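Local coordinates for protein toll (Drosophila melanogaster, PDB 4LXR) that binds the cleaved, active form of the cytokine Spaetzle through its extracellular leucine-rich-repeat portion, switching on signalling for antifungal defence and embryonic dorsal-ventral polarity, at residues Pro83-Ile88 and Thr115-Asp120; Arg121-Lys126 and Leu143-Asn148. All blocks are in the same frame, centred on the assembly; numbering follows the deposited sequence.

Contact 1 of 2, residues Pro83-Ile88 and Thr115-Asp120; sequences PGHTPI and TRQHLD
His118 bonds to residues 83-88 at two points, once through its ring and once through its backbone carbonyl. The ring NE2 donates to Gly84 O at 2.8 Å; the carbonyl receives it in its own plane, but the bond is bent, with an angle of 143° at the hydrogen, and Gly84 O lies 18° out of the imidazole plane. In the other direction, the backbone N of Ile88 gives a straighter bond to His118 O, 3.0 Å long. A water strengthens the Gly84 corner, donating to Gly84 O while it accepts from Gln117 NE2 at 2.7 Å and bonds with Thr115 OG1. That hydroxyl oxygen also sits 3.4 Å above the centre of the His118 ring, covering one face, while Thr86 O meets the ring edge in plane, 3.4 Å from CD2. With CG beside its backbone N (chi1 -70°), His118 swings its ring back toward the type II' turn Pro83-Thr86. Replacing His118 by alanine is likely to cost Gly84 O its protein donor and to open a gap beneath Thr115 OG1. Packing takes over farther out: Pro87 CG rests 3.8 Å from Asp120 CB, and Ile88 CD1 comes to 4.1 Å from His118 CB. The extended Gln117 brings NE2 to 3.6 Å from His85 CB and approaches the His85 ring obliquely. The contact thus ties the loop between strand 74-78 and helix 88-94 to the 3-10 turn 117-119, which lies between strands 102-106 and 127-131; Leu82 and Met112, from the same two loops, also pack against His118.

Contact 2 of 2, residues Arg121-Lys126 and Leu143-Asn148; sequences RLHGLK and LTDMRN
His123 and Met146 bring the two backbones together, their CA atoms 4.9 Å apart, yet no direct hydrogen bond joins the segments. Each is a turn closed on itself: residues Leu122-Leu125 make a type I turn, and residues Leu143-Met146 a type II turn with Asp145 at positive phi, followed by an inverse gamma turn centred on Met146. A water does the bridging instead, donating to His123 O and Leu125 O and accepting from Asn148 N at 3.0 Å, so three backbone groups of the two segments share one molecule. Among the side chains, the His123 ring is the main platform. Asp145 CB stands over one face in a CH-pi contact, 3.9 Å from the ring centroid and 29° off the normal, and its carboxylate is turned steeply against the ring plane. Thr144 O also lies above a face, offset toward the rim. The Met146 sulfur approaches the same ring obliquely, SD lying 4.8 Å from its centroid. Because Met146 is bent at both chi2 and chi3 (-66° and -74°), its methyl curls back to within 3.5 Å of Leu122 O, and CE meets Leu125 CD1 at 4.1 Å, the two side chains running side by side. Asn148 covers the far end: its CB touches Leu125 O at 3.5 Å, and its amide runs alongside Lys126, with ND2 3.9 Å from Lys126 CE. Asn148 is a known glycosylation site but carries no sugar in this structure. Lys126 also packs on Leu107 of the Spaetzle chain. The two segments lead into the adjacent parallel strands 127-131 and 151-155, the latter in leucine-rich repeat 1, and Leu122 and Leu125 lean on Leu103 of strand 102-106.

Contact 1 closes at Asp120 and contact 2 opens at the next residue, so they follow in series along the chain with centres about 13 Å apart. Each joins a loop to the corresponding region one turn further along the solenoid, and residues 115-126 are common ground: they form part of the connection from strand 102-106 to strand 127-131. The two also touch directly, where Arg116 packs on Thr144, Pro87 on Arg121 and Leu119 on Leu143. Arg121 reaches back as well, forming a salt bridge with Asp93 in helix 88-94. Together they stack successive loops at the N-terminal end of the ectodomain, where contact 2 borders bound Spaetzle.

Contact 1 of 2, residues Pro83-Ile88 and Thr115-Asp120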
loop_
_atom_site.group_PDB
_atom_site.type_symbol
_atom_site.label_atom_id
_atom_site.label_comp_id
_atom_site.label_asym_id
_atom_site.label_seq_id
_atom_site.Cartn_x
_atom_site.Cartn_y
_atom_site.Cartn_z
ATOM N N PRO A 83 8.733 32.486 37.751
ATOM C CA PRO A 83 9.449 32.513 39.029
ATOM C C PRO A 83 9.268 33.804 39.835
ATOM O O PRO A 83 10.254 34.376 40.303
ATOM C CB PRO A 83 10.906 32.343 38.595
ATOM C CG PRO A 83 10.964 32.935 37.251
ATOM C CD PRO A 83 9.642 32.654 36.605
ATOM N N GLY A 84 8.031 34.249 40.005
ATOM C CA GLY A 84 7.758 35.453 40.782
ATOM C C GLY A 84 8.432 36.721 40.258
ATOM O O GLY A 84 8.427 37.005 39.060
ATOM N N HIS A 85 9.019 37.488 41.167
ATOM C CA HIS A 85 9.714 38.716 40.806
ATOM C C HIS A 85 11.197 38.458 40.562
ATOM O O HIS A 85 12.038 39.306 40.836
ATOM C CB HIS A 85 9.519 39.751 41.910
ATOM C CG HIS A 85 8.084 40.105 42.138
ATOM N ND1 HIS A 85 7.201 40.321 41.099
ATOM C CD2 HIS A 85 7.371 40.256 43.278
ATOM C CE1 HIS A 85 6.009 40.608 41.592
ATOM N NE2 HIS A 85 6.085 40.575 42.912
ATOM N N THR A 86 11.491 37.269 40.046
ATOM C CA THR A 86 12.842 36.818 39.765
ATOM C C THR A 86 12.995 36.573 38.253
ATOM O O THR A 86 12.110 36.013 37.627
ATOM C CB THR A 86 13.096 35.500 40.528
ATOM O OG1 THR A 86 13.123 35.767 41.936
ATOM C CG2 THR A 86 14.395 34.835 40.093
ATOM N N PRO A 87 14.114 37.007 37.661
ATOM C CA PRO A 87 14.325 36.725 36.230
ATOM C C PRO A 87 14.487 35.208 35.950
ATOM O O PRO A 87 15.023 34.480 36.792
ATOM C CB PRO A 87 15.623 37.469 35.912
ATOM C CG PRO A 87 15.644 38.660 36.985
ATOM C CD PRO A 87 15.065 38.002 38.215
ATOM N N ILE A 88 14.026 34.751 34.784
ATOM C CA ILE A 88 14.196 33.348 34.381
ATOM C C ILE A 88 15.691 33.090 34.269
ATOM O O ILE A 88 16.150 31.976 34.526
ATOM C CB ILE A 88 13.437 33.018 33.066
ATOM C CG1 ILE A 88 11.926 33.085 33.304
ATOM C CG2 ILE A 88 13.784 31.595 32.511
ATOM C CD1 ILE A 88 11.083 33.190 32.024
ATOM N N THR A 115 6.116 38.914 32.983
ATOM C CA THR A 115 6.526 40.304 33.105
ATOM C C THR A 115 7.824 40.552 32.355
ATOM O O THR A 115 8.583 39.621 32.072
ATOM C CB THR A 115 6.775 40.730 34.580
ATOM O OG1 THR A 115 7.959 40.084 35.064
ATOM C CG2 THR A 115 5.584 40.397 35.489
ATOM N N ARG A 116 8.089 41.826 32.087
ATOM C CA ARG A 116 9.359 42.267 31.536
ATOM C C ARG A 116 10.548 41.807 32.394
ATOM O O ARG A 116 11.575 41.372 31.869
ATOM C CB ARG A 116 9.365 43.793 31.385
ATOM C CG ARG A 116 10.632 44.333 30.769
ATOM C CD ARG A 116 10.807 45.817 31.055
ATOM N NE ARG A 116 11.269 46.035 32.427
ATOM C CZ ARG A 116 11.181 47.188 33.087
ATOM N NH1 ARG A 116 11.636 47.266 34.338
ATOM N NH2 ARG A 116 10.634 48.254 32.509
ATOM N N GLN A 117 10.416 41.900 33.712
ATOM C CA GLN A 117 11.469 41.393 34.598
ATOM C C GLN A 117 11.887 39.938 34.308
ATOM O O GLN A 117 13.059 39.579 34.433
ATOM C CB GLN A 117 11.050 41.530 36.064
ATOM C CG GLN A 117 12.137 41.098 37.044
ATOM C CD GLN A 117 11.751 41.339 38.494
ATOM O OE1 GLN A 117 12.604 41.619 39.340
ATOM N NE2 GLN A 117 10.462 41.226 38.786
ATOM N N HIS A 118 10.939 39.107 33.892
ATOM C CA HIS A 118 11.249 37.702 33.616
ATOM C C HIS A 118 12.326 37.528 32.550
ATOM O O HIS A 118 13.011 36.498 32.508
ATOM C CB HIS A 118 9.977 36.935 33.252
ATOM C CG HIS A 118 9.050 36.742 34.411
ATOM N ND1 HIS A 118 7.679 36.693 34.273
ATOM C CD2 HIS A 118 9.301 36.598 35.736
ATOM C CE1 HIS A 118 7.127 36.503 35.459
ATOM N NE2 HIS A 118 8.087 36.443 36.364
ATOM N N LEU A 119 12.517 38.543 31.713
ATOM C CA LEU A 119 13.509 38.431 30.647
ATOM C C LEU A 119 14.780 39.236 30.901
ATOM O O LEU A 119 15.625 39.329 30.014
ATOM C CB LEU A 119 12.900 38.796 29.282
ATOM C CG LEU A 119 11.837 37.850 28.707
ATOM C CD1 LEU A 119 11.264 38.444 27.435
ATOM C CD2 LEU A 119 12.422 36.441 28.416
ATOM N N ASP A 120 14.917 39.820 32.098
ATOM C CA ASP A 120 16.169 40.480 32.482
ATOM C C ASP A 120 17.369 39.550 32.217
ATOM O O ASP A 120 17.281 38.338 32.451
ATOM C CB ASP A 120 16.157 40.875 33.964
ATOM C CG ASP A 120 15.248 42.082 34.266
ATOM O OD1 ASP A 120 14.712 42.722 33.331
ATOM O OD2 ASP A 120 15.082 42.401 35.464
HETATM O O HOH W 1 8.170 40.064 37.855
#

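Contact 2 of 2, residues Arg121-Lys126 and Leu143-Asn148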
loop_
_atom_site.group_PDB
_atom_site.type_symbol
_atom_site.label_atom_id
_atom_site.label_comp_id
_atom_site.label_asym_id
_atom_site.label_seq_id
_atom_site.Cartn_x
_atom_site.Cartn_y
_atom_site.Cartn_z
ATOM N N ARG A 121 18.471 40.118 31.718
ATOM C CA ARG A 121 19.689 39.367 31.371
ATOM C C ARG A 121 19.555 38.392 30.174
ATOM O O ARG A 121 20.520 37.728 29.795
ATOM C CB ARG A 121 20.289 38.671 32.606
ATOM C CG ARG A 121 20.335 39.576 33.849
ATOM C CD ARG A 121 21.351 39.075 34.893
ATOM N NE ARG A 121 21.032 37.738 35.405
ATOM C CZ ARG A 121 20.170 37.503 36.396
ATOM N NH1 ARG A 121 19.525 38.504 36.989
ATOM N NH2 ARG A 121 19.948 36.267 36.802
ATOM N N LEU A 122 18.377 38.330 29.560
ATOM C CA LEU A 122 18.203 37.519 28.356
ATOM C C LEU A 122 18.026 38.341 27.079
ATOM O O LEU A 122 17.436 37.856 26.099
ATOM C CB LEU A 122 17.041 36.524 28.525
ATOM C CG LEU A 122 17.374 35.484 29.603
ATOM C CD1 LEU A 122 16.226 34.512 29.848
ATOM C CD2 LEU A 122 18.630 34.747 29.217
ATOM N N HIS A 123 18.533 39.575 27.093
ATOM C CA HIS A 123 18.440 40.484 25.939
ATOM C C HIS A 123 19.291 40.017 24.750
ATOM O O HIS A 123 19.132 40.518 23.640
ATOM C CB HIS A 123 18.827 41.927 26.329
ATOM C CG HIS A 123 17.941 42.528 27.376
ATOM N ND1 HIS A 123 16.814 41.891 27.855
ATOM C CD2 HIS A 123 18.033 43.693 28.061
ATOM C CE1 HIS A 123 16.245 42.644 28.781
ATOM N NE2 HIS A 123 16.968 43.743 28.925
ATOM N N GLY A 124 20.180 39.056 24.985
ATOM C CA GLY A 124 20.963 38.447 23.916
ATOM C C GLY A 124 20.278 37.384 23.056
ATOM O O GLY A 124 20.857 36.942 22.049
ATOM N N LEU A 125 19.059 36.983 23.427
ATOM C CA LEU A 125 18.352 35.890 22.734
ATOM C C LEU A 125 18.021 36.219 21.280
ATOM O O LEU A 125 17.679 37.360 20.952
ATOM C CB LEU A 125 17.049 35.509 23.455
ATOM C CG LEU A 125 17.077 34.840 24.838
ATOM C CD1 LEU A 125 15.661 34.771 25.354
ATOM C CD2 LEU A 125 17.722 33.409 24.811
ATOM N N LYS A 126 18.123 35.212 20.415
ATOM C CA LYS A 126 17.728 35.368 19.016
ATOM C C LYS A 126 16.325 34.848 18.819
ATOM O O LYS A 126 15.634 35.208 17.874
ATOM C CB LYS A 126 18.704 34.653 18.075
ATOM C CG LYS A 126 19.928 35.493 17.730
ATOM C CD LYS A 126 21.210 34.729 17.986
ATOM C CE LYS A 126 22.430 35.565 17.595
ATOM N NZ LYS A 126 23.663 35.146 18.332
ATOM N N LEU A 143 8.912 42.854 25.870
ATOM C CA LEU A 143 10.078 42.653 24.998
ATOM C C LEU A 143 10.953 43.892 24.910
ATOM O O LEU A 143 11.620 44.148 23.896
ATOM C CB LEU A 143 9.627 42.196 23.599
ATOM C CG LEU A 143 8.831 40.867 23.602
ATOM C CD1 LEU A 143 8.234 40.601 22.232
ATOM C CD2 LEU A 143 9.718 39.703 24.040
ATOM N N THR A 144 10.956 44.655 25.996
ATOM C CA THR A 144 11.831 45.807 26.098
ATOM C C THR A 144 13.279 45.377 25.942
ATOM O O THR A 144 13.716 44.445 26.595
ATOM C CB THR A 144 11.644 46.517 27.464
ATOM O OG1 THR A 144 10.287 46.964 27.560
ATOM C CG2 THR A 144 12.630 47.695 27.627
ATOM N N ASP A 145 14.006 46.079 25.074
ATOM C CA ASP A 145 15.428 45.861 24.848
ATOM C C ASP A 145 15.781 44.517 24.209
ATOM O O ASP A 145 16.951 44.131 24.231
ATOM C CB ASP A 145 16.248 46.030 26.135
ATOM C CG ASP A 145 16.124 47.426 26.743
ATOM O OD1 ASP A 145 15.815 48.397 26.008
ATOM O OD2 ASP A 145 16.330 47.533 27.976
ATOM N N MET A 146 14.807 43.805 23.641
ATOM C CA MET A 146 15.123 42.532 22.985
ATOM C C MET A 146 15.601 42.805 21.559
ATOM O O MET A 146 15.001 42.308 20.594
ATOM C CB MET A 146 13.913 41.585 22.976
ATOM C CG MET A 146 13.406 41.187 24.370
ATOM S SD MET A 146 14.591 40.181 25.302
ATOM C CE MET A 146 14.468 38.603 24.460
ATOM N N ARG A 147 16.666 43.595 21.427
ATOM C CA ARG A 147 17.105 44.081 20.119
ATOM C C ARG A 147 17.910 43.042 19.321
ATOM O O ARG A 147 18.389 43.330 18.222
ATOM C CB ARG A 147 17.857 45.424 20.242
ATOM C CG ARG A 147 16.967 46.613 20.684
ATOM C CD ARG A 147 17.521 47.989 20.262
ATOM N NE ARG A 147 16.625 49.094 20.637
ATOM C CZ ARG A 147 15.764 49.688 19.808
ATOM N NH1 ARG A 147 15.675 49.291 18.542
ATOM N NH2 ARG A 147 14.985 50.676 20.240
ATOM N N ASN A 148 18.034 41.832 19.868
ATOM C CA ASN A 148 18.677 40.725 19.166
ATOM C C ASN A 148 17.718 39.671 18.635
ATOM O O ASN A 148 18.127 38.779 17.881
ATOM C CB ASN A 148 19.677 40.045 20.081
ATOM C CG ASN A 148 21.079 40.193 19.595
ATOM O OD1 ASN A 148 21.656 41.287 19.652
ATOM N ND2 ASN A 148 21.653 39.093 19.108
HETATM O O HOH W 2 16.995 39.975 21.948
#